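Local coordinates for CRISPR system Cmr subunit Cmr1-1 (Pyrococcus furiosus, PDB 4W8Z), which binds RNA and, together with Cmr6, caps the crRNA-guided type III-B Cmr complex of the CRISPR system, an adaptive defence against mobile genetic elements, at residues V228-P233 and T336-G341; R279-L284 and V321-D326; P283-V288 and I300-S305. One frame throughout, in Å; residues are numbered along the deposited sequence.

Contact 1: residues V228-P233 and T336-G341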
ATOM      1  N   VAL A 228      -6.673  -8.264  -5.051  1.00 74.31           N
ATOM      2  CA  VAL A 228      -5.225  -8.357  -4.967  1.00 73.28           C
ATOM      3  C   VAL A 228      -4.726  -9.285  -6.062  1.00 67.04           C
ATOM      4  O   VAL A 228      -5.214 -10.403  -6.205  1.00 71.15           O
ATOM      5  CB  VAL A 228      -4.756  -8.865  -3.587  1.00 69.84           C
ATOM      6  CG1 VAL A 228      -3.241  -8.893  -3.523  1.00 65.94           C
ATOM      7  CG2 VAL A 228      -5.306  -7.986  -2.477  1.00 60.65           C
ATOM      8  N   GLU A 229      -3.762  -8.802  -6.840  1.00 72.99           N
ATOM      9  CA  GLU A 229      -3.205  -9.556  -7.958  1.00 73.03           C
ATOM     10  C   GLU A 229      -1.685  -9.510  -7.942  1.00 69.32           C
ATOM     11  O   GLU A 229      -1.089  -8.568  -7.419  1.00 74.51           O
ATOM     12  CB  GLU A 229      -3.716  -9.003  -9.286  1.00 81.36           C
ATOM     13  CG  GLU A 229      -5.215  -9.077  -9.462  1.00 97.57           C
ATOM     14  CD  GLU A 229      -5.716  -8.172 -10.573  1.00111.21           C
ATOM     15  OE1 GLU A 229      -6.808  -8.446 -11.111  1.00121.38           O
ATOM     16  OE2 GLU A 229      -5.025  -7.183 -10.900  1.00110.48           O
ATOM     17  N   VAL A 230      -1.059 -10.528  -8.522  1.00 65.67           N
ATOM     18  CA  VAL A 230       0.391 -10.550  -8.669  1.00 65.37           C
ATOM     19  C   VAL A 230       0.789 -10.951 -10.089  1.00 73.73           C
ATOM     20  O   VAL A 230      -0.005 -11.534 -10.831  1.00 68.80           O
ATOM     21  CB  VAL A 230       1.064 -11.525  -7.676  1.00 65.32           C
ATOM     22  CG1 VAL A 230       0.719 -11.171  -6.236  1.00 57.92           C
ATOM     23  CG2 VAL A 230       0.667 -12.960  -7.994  1.00 63.14           C
ATOM     24  N   PHE A 231       2.020 -10.630 -10.467  1.00 75.39           N
ATOM     25  CA  PHE A 231       2.576 -11.109 -11.727  1.00 73.63           C
ATOM     26  C   PHE A 231       4.062 -11.393 -11.552  1.00 76.25           C
ATOM     27  O   PHE A 231       4.732 -10.758 -10.738  1.00 79.13           O
ATOM     28  CB  PHE A 231       2.336 -10.105 -12.866  1.00 71.84           C
ATOM     29  CG  PHE A 231       3.113  -8.815 -12.743  1.00 73.58           C
ATOM     30  CD1 PHE A 231       4.433  -8.733 -13.165  1.00 79.54           C
ATOM     31  CD2 PHE A 231       2.509  -7.672 -12.248  1.00 75.47           C
ATOM     32  CE1 PHE A 231       5.143  -7.550 -13.065  1.00 75.06           C
ATOM     33  CE2 PHE A 231       3.214  -6.481 -12.149  1.00 81.92           C
ATOM     34  CZ  PHE A 231       4.535  -6.423 -12.557  1.00 79.07           C
ATOM     35  N   GLY A 232       4.569 -12.348 -12.320  1.00 74.43           N
ATOM     36  CA  GLY A 232       5.965 -12.724 -12.237  1.00 76.73           C
ATOM     37  C   GLY A 232       6.160 -14.222 -12.123  1.00 79.73           C
ATOM     38  O   GLY A 232       5.285 -14.999 -12.499  1.00 74.22           O
ATOM     39  N   PRO A 233       7.308 -14.643 -11.578  1.00 85.37           N
ATOM     40  CA  PRO A 233       8.359 -13.798 -10.998  1.00 87.38           C
ATOM     41  C   PRO A 233       9.232 -13.112 -12.045  1.00 85.25           C
ATOM     42  O   PRO A 233       9.219 -13.513 -13.207  1.00 96.49           O
ATOM     43  CB  PRO A 233       9.190 -14.794 -10.190  1.00 90.75           C
ATOM     44  CG  PRO A 233       9.052 -16.067 -10.953  1.00 85.79           C
ATOM     45  CD  PRO A 233       7.647 -16.075 -11.485  1.00 83.01           C
ATOM     46  N   THR A 336      -2.084 -13.266 -11.835  1.00 74.59           N
ATOM     47  CA  THR A 336      -2.815 -14.201 -10.985  1.00 74.53           C
ATOM     48  C   THR A 336      -3.628 -13.476  -9.923  1.00 72.59           C
ATOM     49  O   THR A 336      -3.095 -12.649  -9.187  1.00 82.07           O
ATOM     50  CB  THR A 336      -1.869 -15.185 -10.285  1.00 79.42           C
ATOM     51  OG1 THR A 336      -1.173 -15.957 -11.268  1.00 86.31           O
ATOM     52  CG2 THR A 336      -2.646 -16.113  -9.358  1.00 68.85           C
ATOM     53  N   LYS A 337      -4.919 -13.790  -9.844  1.00 74.04           N
ATOM     54  CA  LYS A 337      -5.776 -13.225  -8.809  1.00 75.14           C
ATOM     55  C   LYS A 337      -5.498 -13.886  -7.461  1.00 78.91           C
ATOM     56  O   LYS A 337      -5.548 -15.111  -7.338  1.00 91.18           O
ATOM     57  CB  LYS A 337      -7.249 -13.380  -9.188  1.00 79.83           C
ATOM     58  CG  LYS A 337      -8.224 -12.696  -8.236  1.00 87.51           C
ATOM     59  CD  LYS A 337      -9.187 -11.779  -8.986  1.00 95.18           C
ATOM     60  CE  LYS A 337      -8.520 -10.461  -9.366  1.00107.90           C
ATOM     61  NZ  LYS A 337      -9.384  -9.590 -10.224  1.00105.87           N
ATOM     62  N   VAL A 338      -5.194 -13.069  -6.456  1.00 72.18           N
ATOM     63  CA  VAL A 338      -4.875 -13.563  -5.119  1.00 73.26           C
ATOM     64  C   VAL A 338      -6.097 -13.473  -4.206  1.00 74.21           C
ATOM     65  O   VAL A 338      -6.344 -14.359  -3.385  1.00 71.88           O
ATOM     66  CB  VAL A 338      -3.700 -12.771  -4.496  1.00 73.65           C
ATOM     67  CG1 VAL A 338      -3.395 -13.270  -3.093  1.00 82.66           C
ATOM     68  CG2 VAL A 338      -2.466 -12.869  -5.380  1.00 78.96           C
ATOM     69  N   TRP A 339      -6.868 -12.404  -4.377  1.00 71.95           N
ATOM     70  CA  TRP A 339      -8.039 -12.142  -3.550  1.00 70.53           C
ATOM     71  C   TRP A 339      -9.085 -11.373  -4.353  1.00 71.88           C
ATOM     72  O   TRP A 339      -8.777 -10.357  -4.971  1.00 73.46           O
ATOM     73  CB  TRP A 339      -7.634 -11.365  -2.299  1.00 70.12           C
ATOM     74  CG  TRP A 339      -8.758 -11.060  -1.366  1.00 71.60           C
ATOM     75  CD1 TRP A 339      -9.424  -9.875  -1.248  1.00 77.64           C
ATOM     76  CD2 TRP A 339      -9.346 -11.947  -0.409  1.00 77.59           C
ATOM     77  NE1 TRP A 339     -10.391  -9.969  -0.280  1.00 79.59           N
ATOM     78  CE2 TRP A 339     -10.367 -11.231   0.251  1.00 88.26           C
ATOM     79  CE3 TRP A 339      -9.112 -13.277  -0.046  1.00 77.09           C
ATOM     80  CZ2 TRP A 339     -11.154 -11.803   1.253  1.00 93.35           C
ATOM     81  CZ3 TRP A 339      -9.894 -13.841   0.949  1.00 75.30           C
ATOM     82  CH2 TRP A 339     -10.901 -13.106   1.586  1.00 86.81           C
ATOM     83  N   GLY A 340     -10.319 -11.868  -4.354  1.00 79.29           N
ATOM     84  CA  GLY A 340     -11.371 -11.261  -5.145  1.00 85.12           C
ATOM     85  C   GLY A 340     -12.527 -10.756  -4.308  1.00 97.69           C
ATOM     86  O   GLY A 340     -13.429 -11.518  -3.960  1.00112.74           O
ATOM     87  N   GLY A 341     -12.498  -9.467  -3.984  1.00109.02           N
ATOM     88  CA  GLY A 341     -13.580  -8.836  -3.248  1.00109.66           C
ATOM     89  C   GLY A 341     -14.724  -8.466  -4.172  1.00114.92           C
ATOM     90  O   GLY A 341     -15.838  -8.203  -3.722  1.00114.98           O
TER
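Val228 faces two consecutive residues, Val338 and Trp339, across an antiparallel strand pair, the definition of a classic beta bulge. Its carbonyl O takes both of their N-H groups: Val338 N at 2.7 Å from Val228 O, tilted out of the carbonyl plane, and Trp339 N at 3.2 Å from Val228 O, in that plane and on a lone pair. Val228 N returns a bond to Trp339 O. Beyond the bulge the regular ladder resumes, with Val230 N and O paired to Thr336 O and N. The chain turns a corner at Val338, so the extra residue takes up the bend while the bonding continues.

On the face of Glu229 and Lys337, a non-hydrogen-bonded pair, the side chains close in a salt bridge of 3.0 Å between Lys337 NZ and Glu229 OE1. The ammonium reaches the anti side of that oxygen, 24° out of the carboxylate plane. Lys337 leaves with CG anti to its backbone N (chi1 -174°) and then bends at chi2 and chi3, bringing CE within 3.6 Å of Glu229 CG, so methylenes also touch beside the ion pair. Glu229 OE1 also meets Lys301 NZ; gripped by two ammonium groups, this carboxylate is probably kept ionised.

The other face, with Val228, Val230, Thr336 and Trp339, is largely apolar, and Val338 at the corner adds to it. Val230 CG1 meets Val338 CG2 at 3.7 Å, the two side chains crossing at about a right angle, while Val230 CG2 lies alongside Thr336 CB. Val228 CB rests 4.0 Å from Trp339 CB, and the indole extends past the strand to helix 188-206.

That helix packs on this face, with Ile188 on Val230, Phe191 on Val338, and Leu195 and Leu199 on Trp339. Along its other edge, strand 226-231 is hydrogen-bonded to strand 294-302.

Contact 2: residues R279-L284 and V321-D326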
ATOM      1  N   ARG A 279     -18.382   4.546 -14.608  1.00133.01           N
ATOM      2  CA  ARG A 279     -17.153   5.308 -14.822  1.00132.58           C
ATOM      3  C   ARG A 279     -16.474   5.676 -13.506  1.00132.64           C
ATOM      4  O   ARG A 279     -15.528   6.463 -13.486  1.00127.36           O
ATOM      5  CB  ARG A 279     -17.443   6.575 -15.631  1.00125.06           C
ATOM      6  CG  ARG A 279     -17.595   6.331 -17.122  1.00114.34           C
ATOM      7  CD  ARG A 279     -17.939   7.606 -17.863  1.00108.36           C
ATOM      8  NE  ARG A 279     -19.308   7.577 -18.362  1.00109.42           N
ATOM      9  CZ  ARG A 279     -19.756   8.341 -19.351  1.00106.96           C
ATOM     10  NH1 ARG A 279     -18.941   9.196 -19.953  1.00106.35           N
ATOM     11  NH2 ARG A 279     -21.016   8.246 -19.745  1.00105.76           N
ATOM     12  N   ARG A 280     -16.969   5.106 -12.412  1.00139.81           N
ATOM     13  CA  ARG A 280     -16.383   5.337 -11.099  1.00142.12           C
ATOM     14  C   ARG A 280     -15.291   4.310 -10.814  1.00139.29           C
ATOM     15  O   ARG A 280     -15.517   3.334 -10.094  1.00139.08           O
ATOM     16  CB  ARG A 280     -17.461   5.286 -10.013  1.00147.81           C
ATOM     17  N   ALA A 281     -14.111   4.532 -11.389  1.00127.32           N
ATOM     18  CA  ALA A 281     -12.977   3.634 -11.195  1.00111.13           C
ATOM     19  C   ALA A 281     -12.339   3.853  -9.824  1.00105.15           C
ATOM     20  O   ALA A 281     -12.500   4.907  -9.204  1.00 97.64           O
ATOM     21  CB  ALA A 281     -11.951   3.817 -12.302  1.00102.68           C
ATOM     22  N   SER A 282     -11.606   2.848  -9.362  1.00 87.29           N
ATOM     23  CA  SER A 282     -11.186   2.776  -7.972  1.00 78.08           C
ATOM     24  C   SER A 282      -9.678   2.928  -7.820  1.00 72.14           C
ATOM     25  O   SER A 282      -8.936   2.703  -8.778  1.00 71.27           O
ATOM     26  CB  SER A 282     -11.653   1.449  -7.382  1.00 90.94           C
ATOM     27  OG  SER A 282     -13.006   1.204  -7.733  1.00 99.68           O
ATOM     28  N   PRO A 283      -9.218   3.324  -6.619  1.00 67.95           N
ATOM     29  CA  PRO A 283      -7.775   3.433  -6.368  1.00 69.80           C
ATOM     30  C   PRO A 283      -7.015   2.140  -6.664  1.00 70.65           C
ATOM     31  O   PRO A 283      -7.507   1.044  -6.381  1.00 69.41           O
ATOM     32  CB  PRO A 283      -7.702   3.761  -4.874  1.00 59.69           C
ATOM     33  CG  PRO A 283      -9.003   4.409  -4.572  1.00 66.66           C
ATOM     34  CD  PRO A 283     -10.012   3.735  -5.448  1.00 62.08           C
ATOM     35  N   LEU A 284      -5.824   2.274  -7.236  1.00 71.48           N
ATOM     36  CA  LEU A 284      -4.948   1.132  -7.464  1.00 73.37           C
ATOM     37  C   LEU A 284      -3.558   1.424  -6.902  1.00 71.49           C
ATOM     38  O   LEU A 284      -2.959   2.452  -7.204  1.00 72.39           O
ATOM     39  CB  LEU A 284      -4.876   0.801  -8.958  1.00 67.22           C
ATOM     40  CG  LEU A 284      -4.140  -0.468  -9.397  1.00 66.18           C
ATOM     41  CD1 LEU A 284      -4.701  -0.959 -10.721  1.00 61.12           C
ATOM     42  CD2 LEU A 284      -2.645  -0.226  -9.526  1.00 60.68           C
ATOM     43  N   VAL A 321      -3.262   6.679  -9.718  1.00 64.48           N
ATOM     44  CA  VAL A 321      -3.423   5.582 -10.663  1.00 62.72           C
ATOM     45  C   VAL A 321      -4.682   4.788 -10.311  1.00 66.53           C
ATOM     46  O   VAL A 321      -4.843   4.347  -9.174  1.00 70.81           O
ATOM     47  CB  VAL A 321      -2.195   4.655 -10.666  1.00 62.52           C
ATOM     48  CG1 VAL A 321      -2.427   3.464 -11.575  1.00 60.71           C
ATOM     49  CG2 VAL A 321      -0.957   5.429 -11.100  1.00 64.48           C
ATOM     50  N   LEU A 322      -5.578   4.620 -11.279  1.00 63.40           N
ATOM     51  CA  LEU A 322      -6.861   3.976 -11.019  1.00 63.63           C
ATOM     52  C   LEU A 322      -6.918   2.569 -11.586  1.00 68.11           C
ATOM     53  O   LEU A 322      -5.979   2.111 -12.235  1.00 73.49           O
ATOM     54  CB  LEU A 322      -8.005   4.806 -11.594  1.00 73.57           C
ATOM     55  CG  LEU A 322      -8.111   6.253 -11.109  1.00 71.93           C
ATOM     56  CD1 LEU A 322      -9.371   6.880 -11.676  1.00 65.91           C
ATOM     57  CD2 LEU A 322      -8.094   6.324  -9.580  1.00 63.36           C
ATOM     58  N   SER A 323      -8.033   1.890 -11.350  1.00 68.27           N
ATOM     59  CA  SER A 323      -8.137   0.469 -11.650  1.00 67.27           C
ATOM     60  C   SER A 323      -8.122   0.153 -13.141  1.00 69.65           C
ATOM     61  O   SER A 323      -7.891  -0.987 -13.527  1.00 75.08           O
ATOM     62  CB  SER A 323      -9.404  -0.097 -11.028  1.00 66.85           C
ATOM     63  OG  SER A 323     -10.539   0.514 -11.610  1.00 89.01           O
ATOM     64  N   ASN A 324      -8.360   1.150 -13.987  1.00 67.84           N
ATOM     65  CA  ASN A 324      -8.308   0.911 -15.427  1.00 67.60           C
ATOM     66  C   ASN A 324      -6.869   0.776 -15.933  1.00 81.92           C
ATOM     67  O   ASN A 324      -6.632   0.607 -17.131  1.00 93.16           O
ATOM     68  CB  ASN A 324      -9.035   2.021 -16.186  1.00 68.18           C
ATOM     69  CG  ASN A 324      -8.469   3.394 -15.904  1.00 67.85           C
ATOM     70  OD1 ASN A 324      -7.810   3.618 -14.895  1.00 77.73           O
ATOM     71  ND2 ASN A 324      -8.738   4.329 -16.797  1.00 71.30           N
ATOM     72  N   PHE A 325      -5.916   0.852 -15.008  1.00 75.77           N
ATOM     73  CA  PHE A 325      -4.501   0.696 -15.313  1.00 67.84           C
ATOM     74  C   PHE A 325      -4.121  -0.780 -15.461  1.00 80.46           C
ATOM     75  O   PHE A 325      -3.070  -1.105 -16.013  1.00 84.55           O
ATOM     76  CB  PHE A 325      -3.662   1.368 -14.220  1.00 63.76           C
ATOM     77  CG  PHE A 325      -2.208   0.981 -14.222  1.00 68.10           C
ATOM     78  CD1 PHE A 325      -1.360   1.398 -15.234  1.00 66.15           C
ATOM     79  CD2 PHE A 325      -1.682   0.215 -13.190  1.00 70.52           C
ATOM     80  CE1 PHE A 325      -0.018   1.050 -15.225  1.00 64.33           C
ATOM     81  CE2 PHE A 325      -0.343  -0.138 -13.177  1.00 63.11           C
ATOM     82  CZ  PHE A 325       0.490   0.284 -14.195  1.00 60.27           C
ATOM     83  N   ASP A 326      -4.990  -1.674 -14.997  1.00 78.92           N
ATOM     84  CA  ASP A 326      -4.659  -3.098 -14.985  1.00 83.29           C
ATOM     85  C   ASP A 326      -4.513  -3.691 -16.385  1.00 82.27           C
ATOM     86  O   ASP A 326      -3.768  -4.649 -16.572  1.00 80.01           O
ATOM     87  CB  ASP A 326      -5.702  -3.894 -14.191  1.00 85.74           C
ATOM     88  CG  ASP A 326      -7.125  -3.590 -14.617  1.00 95.40           C
ATOM     89  OD1 ASP A 326      -7.330  -3.072 -15.738  1.00102.02           O
ATOM     90  OD2 ASP A 326      -8.043  -3.863 -13.815  1.00 98.57           O
TER
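Val321 and Leu284 join two loops through a single backbone bridge, Pro283 with Leu322, within the C-terminal RAMP-like part of Cmr1. Val321 O accepts Leu284 N at 3.0 Å, the donor slightly tilted from the carbonyl plane. The side chain of Val321 also touches Tyr248 and Tyr251 of helix 237-264.

At Leu322 the CA-H approaches Ser282 O, 3.3 Å from Leu322 CA to that oxygen, and the isobutyl group leans over the same peptide: Leu322 CB lies 3.6 Å from Ser282 O, and CD1 touches the methyl of Ala281. Tyr251 OH bonds to Leu322 N from helix 237-264.

Ser323 begins a short 3-10 segment and answers Ser282 with two weak bonds. Its N donates to Ser282 O at a strongly bent 120°, and Ser282 N points almost straight at Ser323 OG over a long 3.4 Å. The hydroxyl stands between the backbone N and carbonyl carbon of Ser323 (chi1 64°), which places OG near the N-H of Ser282 and beside Ala281 CB.

Asn324 faces Tyr251 instead, its OD1 bonded to the phenol that also holds Leu322. Phe325 turns back to Leu284, and the two side chains cross at about a right angle; Tyr251 meets the phenyl ring edge-to-face. Asp326 directs OD2 to a salt bridge with Lys301. Leu284, with CG anti to its backbone N (chi1 -173°), divides its methyls: CD1 settles against Leu322 O and Ser323 CA, while Leu284 CD2 lies at the edge of the Phe325 ring, near its plane, 3.8 Å from Phe325 CD2.

Contact 3: residues P283-V288 and I300-S305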
ATOM      1  N   PRO A 283      -9.218   3.324  -6.619  1.00 67.95           N
ATOM      2  CA  PRO A 283      -7.775   3.433  -6.368  1.00 69.80           C
ATOM      3  C   PRO A 283      -7.015   2.140  -6.664  1.00 70.65           C
ATOM      4  O   PRO A 283      -7.507   1.044  -6.381  1.00 69.41           O
ATOM      5  CB  PRO A 283      -7.702   3.761  -4.874  1.00 59.69           C
ATOM      6  CG  PRO A 283      -9.003   4.409  -4.572  1.00 66.66           C
ATOM      7  CD  PRO A 283     -10.012   3.735  -5.448  1.00 62.08           C
ATOM      8  N   LEU A 284      -5.824   2.274  -7.236  1.00 71.48           N
ATOM      9  CA  LEU A 284      -4.948   1.132  -7.464  1.00 73.37           C
ATOM     10  C   LEU A 284      -3.558   1.424  -6.902  1.00 71.49           C
ATOM     11  O   LEU A 284      -2.959   2.452  -7.204  1.00 72.39           O
ATOM     12  CB  LEU A 284      -4.876   0.801  -8.958  1.00 67.22           C
ATOM     13  CG  LEU A 284      -4.140  -0.468  -9.397  1.00 66.18           C
ATOM     14  CD1 LEU A 284      -4.701  -0.959 -10.721  1.00 61.12           C
ATOM     15  CD2 LEU A 284      -2.645  -0.226  -9.526  1.00 60.68           C
ATOM     16  N   TRP A 285      -3.055   0.517  -6.072  1.00 76.25           N
ATOM     17  CA  TRP A 285      -1.697   0.635  -5.552  1.00 71.73           C
ATOM     18  C   TRP A 285      -0.861  -0.469  -6.154  1.00 68.76           C
ATOM     19  O   TRP A 285      -1.382  -1.535  -6.470  1.00 78.97           O
ATOM     20  CB  TRP A 285      -1.657   0.526  -4.028  1.00 64.51           C
ATOM     21  CG  TRP A 285      -2.506   1.503  -3.283  1.00 66.45           C
ATOM     22  CD1 TRP A 285      -3.283   2.495  -3.808  1.00 66.90           C
ATOM     23  CD2 TRP A 285      -2.666   1.576  -1.864  1.00 62.08           C
ATOM     24  NE1 TRP A 285      -3.917   3.179  -2.798  1.00 64.57           N
ATOM     25  CE2 TRP A 285      -3.555   2.632  -1.596  1.00 65.90           C
ATOM     26  CE3 TRP A 285      -2.151   0.842  -0.794  1.00 71.04           C
ATOM     27  CZ2 TRP A 285      -3.935   2.975  -0.303  1.00 70.23           C
ATOM     28  CZ3 TRP A 285      -2.526   1.186   0.491  1.00 70.41           C
ATOM     29  CH2 TRP A 285      -3.408   2.245   0.725  1.00 68.19           C
ATOM     30  N   PHE A 286       0.434  -0.233  -6.318  1.00 70.33           N
ATOM     31  CA  PHE A 286       1.307  -1.337  -6.681  1.00 75.64           C
ATOM     32  C   PHE A 286       2.643  -1.271  -5.957  1.00 74.65           C
ATOM     33  O   PHE A 286       3.036  -0.227  -5.429  1.00 80.95           O
ATOM     34  CB  PHE A 286       1.518  -1.406  -8.201  1.00 72.20           C
ATOM     35  CG  PHE A 286       2.114  -0.166  -8.810  1.00 70.14           C
ATOM     36  CD1 PHE A 286       3.490  -0.007  -8.898  1.00 66.86           C
ATOM     37  CD2 PHE A 286       1.298   0.818  -9.339  1.00 69.65           C
ATOM     38  CE1 PHE A 286       4.036   1.124  -9.479  1.00 67.04           C
ATOM     39  CE2 PHE A 286       1.838   1.951  -9.922  1.00 72.40           C
ATOM     40  CZ  PHE A 286       3.208   2.106  -9.991  1.00 66.70           C
ATOM     41  N   GLY A 287       3.318  -2.413  -5.925  1.00 69.30           N
ATOM     42  CA  GLY A 287       4.581  -2.559  -5.232  1.00 71.20           C
ATOM     43  C   GLY A 287       5.143  -3.933  -5.530  1.00 69.94           C
ATOM     44  O   GLY A 287       4.743  -4.568  -6.504  1.00 65.89           O
ATOM     45  N   VAL A 288       6.066  -4.395  -4.693  1.00 67.35           N
ATOM     46  CA  VAL A 288       6.719  -5.675  -4.927  1.00 63.45           C
ATOM     47  C   VAL A 288       6.561  -6.614  -3.735  1.00 70.21           C
ATOM     48  O   VAL A 288       6.865  -6.248  -2.600  1.00 69.81           O
ATOM     49  CB  VAL A 288       8.217  -5.483  -5.234  1.00 64.67           C
ATOM     50  CG1 VAL A 288       8.881  -6.815  -5.581  1.00 60.45           C
ATOM     51  CG2 VAL A 288       8.391  -4.484  -6.368  1.00 59.33           C
ATOM     52  N   ILE A 300      -3.068  -3.919  -5.771  1.00 59.60           N
ATOM     53  CA  ILE A 300      -4.290  -3.981  -4.985  1.00 66.58           C
ATOM     54  C   ILE A 300      -5.272  -2.889  -5.428  1.00 62.92           C
ATOM     55  O   ILE A 300      -4.884  -1.745  -5.669  1.00 60.87           O
ATOM     56  CB  ILE A 300      -3.997  -3.877  -3.462  1.00 66.61           C
ATOM     57  CG1 ILE A 300      -5.298  -3.982  -2.655  1.00 71.13           C
ATOM     58  CG2 ILE A 300      -3.252  -2.597  -3.131  1.00 55.87           C
ATOM     59  CD1 ILE A 300      -5.091  -4.331  -1.197  1.00 68.51           C
ATOM     60  N   LYS A 301      -6.541  -3.268  -5.565  1.00 73.07           N
ATOM     61  CA  LYS A 301      -7.600  -2.348  -5.985  1.00 68.32           C
ATOM     62  C   LYS A 301      -8.699  -2.237  -4.923  1.00 67.06           C
ATOM     63  O   LYS A 301      -9.274  -3.243  -4.522  1.00 70.36           O
ATOM     64  CB  LYS A 301      -8.198  -2.808  -7.318  1.00 65.01           C
ATOM     65  CG  LYS A 301      -7.313  -2.515  -8.518  1.00 64.42           C
ATOM     66  CD  LYS A 301      -7.782  -3.232  -9.774  1.00 65.20           C
ATOM     67  CE  LYS A 301      -7.413  -4.701  -9.731  1.00 69.33           C
ATOM     68  NZ  LYS A 301      -7.653  -5.385 -11.035  1.00 80.57           N
ATOM     69  N   PHE A 302      -8.986  -1.016  -4.471  1.00 67.44           N
ATOM     70  CA  PHE A 302      -9.948  -0.801  -3.385  1.00 70.69           C
ATOM     71  C   PHE A 302     -11.318  -0.324  -3.864  1.00 78.82           C
ATOM     72  O   PHE A 302     -11.432   0.760  -4.429  1.00 85.28           O
ATOM     73  CB  PHE A 302      -9.406   0.222  -2.385  1.00 70.30           C
ATOM     74  CG  PHE A 302      -8.167  -0.218  -1.673  1.00 75.68           C
ATOM     75  CD1 PHE A 302      -8.242  -1.112  -0.619  1.00 75.78           C
ATOM     76  CD2 PHE A 302      -6.926   0.276  -2.043  1.00 75.22           C
ATOM     77  CE1 PHE A 302      -7.104  -1.517   0.044  1.00 84.48           C
ATOM     78  CE2 PHE A 302      -5.783  -0.121  -1.382  1.00 74.80           C
ATOM     79  CZ  PHE A 302      -5.870  -1.019  -0.336  1.00 85.47           C
ATOM     80  N   PHE A 303     -12.362  -1.105  -3.603  1.00 80.50           N
ATOM     81  CA  PHE A 303     -13.707  -0.724  -4.027  1.00 81.11           C
ATOM     82  C   PHE A 303     -14.550  -0.263  -2.842  1.00 83.91           C
ATOM     83  O   PHE A 303     -14.741  -1.018  -1.892  1.00 99.01           O
ATOM     84  CB  PHE A 303     -14.397  -1.890  -4.744  1.00 82.11           C
ATOM     85  CG  PHE A 303     -13.596  -2.467  -5.885  1.00 92.95           C
ATOM     86  CD1 PHE A 303     -13.390  -1.734  -7.043  1.00 87.65           C
ATOM     87  CD2 PHE A 303     -13.058  -3.744  -5.803  1.00 95.66           C
ATOM     88  CE1 PHE A 303     -12.658  -2.256  -8.092  1.00 87.63           C
ATOM     89  CE2 PHE A 303     -12.326  -4.273  -6.852  1.00 85.62           C
ATOM     90  CZ  PHE A 303     -12.127  -3.527  -7.997  1.00 88.20           C
ATOM     91  N   GLN A 304     -15.041   0.975  -2.892  1.00 88.32           N
ATOM     92  CA  GLN A 304     -15.930   1.486  -1.848  1.00 94.23           C
ATOM     93  C   GLN A 304     -17.007   2.417  -2.412  1.00101.94           C
ATOM     94  O   GLN A 304     -17.115   2.584  -3.625  1.00105.43           O
ATOM     95  CB  GLN A 304     -15.130   2.213  -0.762  1.00 97.63           C
ATOM     96  CG  GLN A 304     -14.651   3.605  -1.145  1.00 99.13           C
ATOM     97  CD  GLN A 304     -13.169   3.650  -1.427  1.00100.77           C
ATOM     98  OE1 GLN A 304     -12.705   3.146  -2.450  1.00111.63           O
ATOM     99  NE2 GLN A 304     -12.412   4.259  -0.521  1.00 98.97           N
ATOM    100  N   SER A 305     -17.795   3.021  -1.525  1.00104.95           N
ATOM    101  CA  SER A 305     -18.926   3.856  -1.928  1.00104.17           C
ATOM    102  C   SER A 305     -18.541   5.289  -2.286  1.00111.17           C
ATOM    103  O   SER A 305     -19.101   5.870  -3.216  1.00115.03           O
ATOM    104  CB  SER A 305     -19.979   3.885  -0.821  1.00104.53           C
ATOM    105  OG  SER A 305     -20.490   2.589  -0.576  1.00110.11           O
TER
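Strand 284-288 runs antiparallel to strand 300-302, their axes 4.9 Å apart at closest approach and 161° between their directions. Trp285 and Ile300 form a hydrogen-bonded pair, Trp285 N to Ile300 O at 2.9 Å and Ile300 N to Trp285 O at 3.0 Å. Two residues further along, Phe302 N donates to Pro283 O at 3.2 Å, and Lys301 CA-H leans on the same oxygen. Leu284 and Lys301 are the non-hydrogen-bonded pair between these links.

Across the strands Phe302 turns its edge onto the face of the Trp285 indole. Phe302 CE2 hangs 3.4 Å above the indole plane, over its centre; the planes stand 64° apart, a T-shaped stack. Trp285 CB lies alongside Ile300 CG2 at 3.6 Å. Ile300 CG1 covers one face of the phenyl ring, offset toward the rim, so Ile300 touches both aromatic side chains. Trp45 of helix 38-54 touches Ile300 and Phe302 on this face, and Trp44 meets Trp285.

On the other face the Lys301 methylenes run beside Leu284, with Lys301 CG 3.8 Å from Leu284 CD1, before the ammonium turns away to Asp326 and Glu229. Side chains alternating between the two faces of an antiparallel pair are what a beta hairpin produces, here strands 284-291 and 294-302 in the C-terminal RAMP-like part.

Strand 226-231 comes first along the chain, and contact 1 closes the widest loop by joining 228-233 to 336-341, 103 residues apart at their closest ends. Within that loop lie the other two. Both start from the stretch around Pro283 and Leu284: contact 3 closes the short hairpin to 300-305, whereas contact 2 runs on from the same start to 321-326, past the end of the hairpin. Strand 294-302 bonds to both 226-231 and 284-291, which puts contacts 1 and 3 in one sheet. Contacts 1 and 2 do not touch, but Lys301 bridges them, pairing with Glu229 in the first and Asp326 in the second. Helix 188-206 packs on contact 1 and helix 38-54 on contact 3, while helix 237-264 reaches all three.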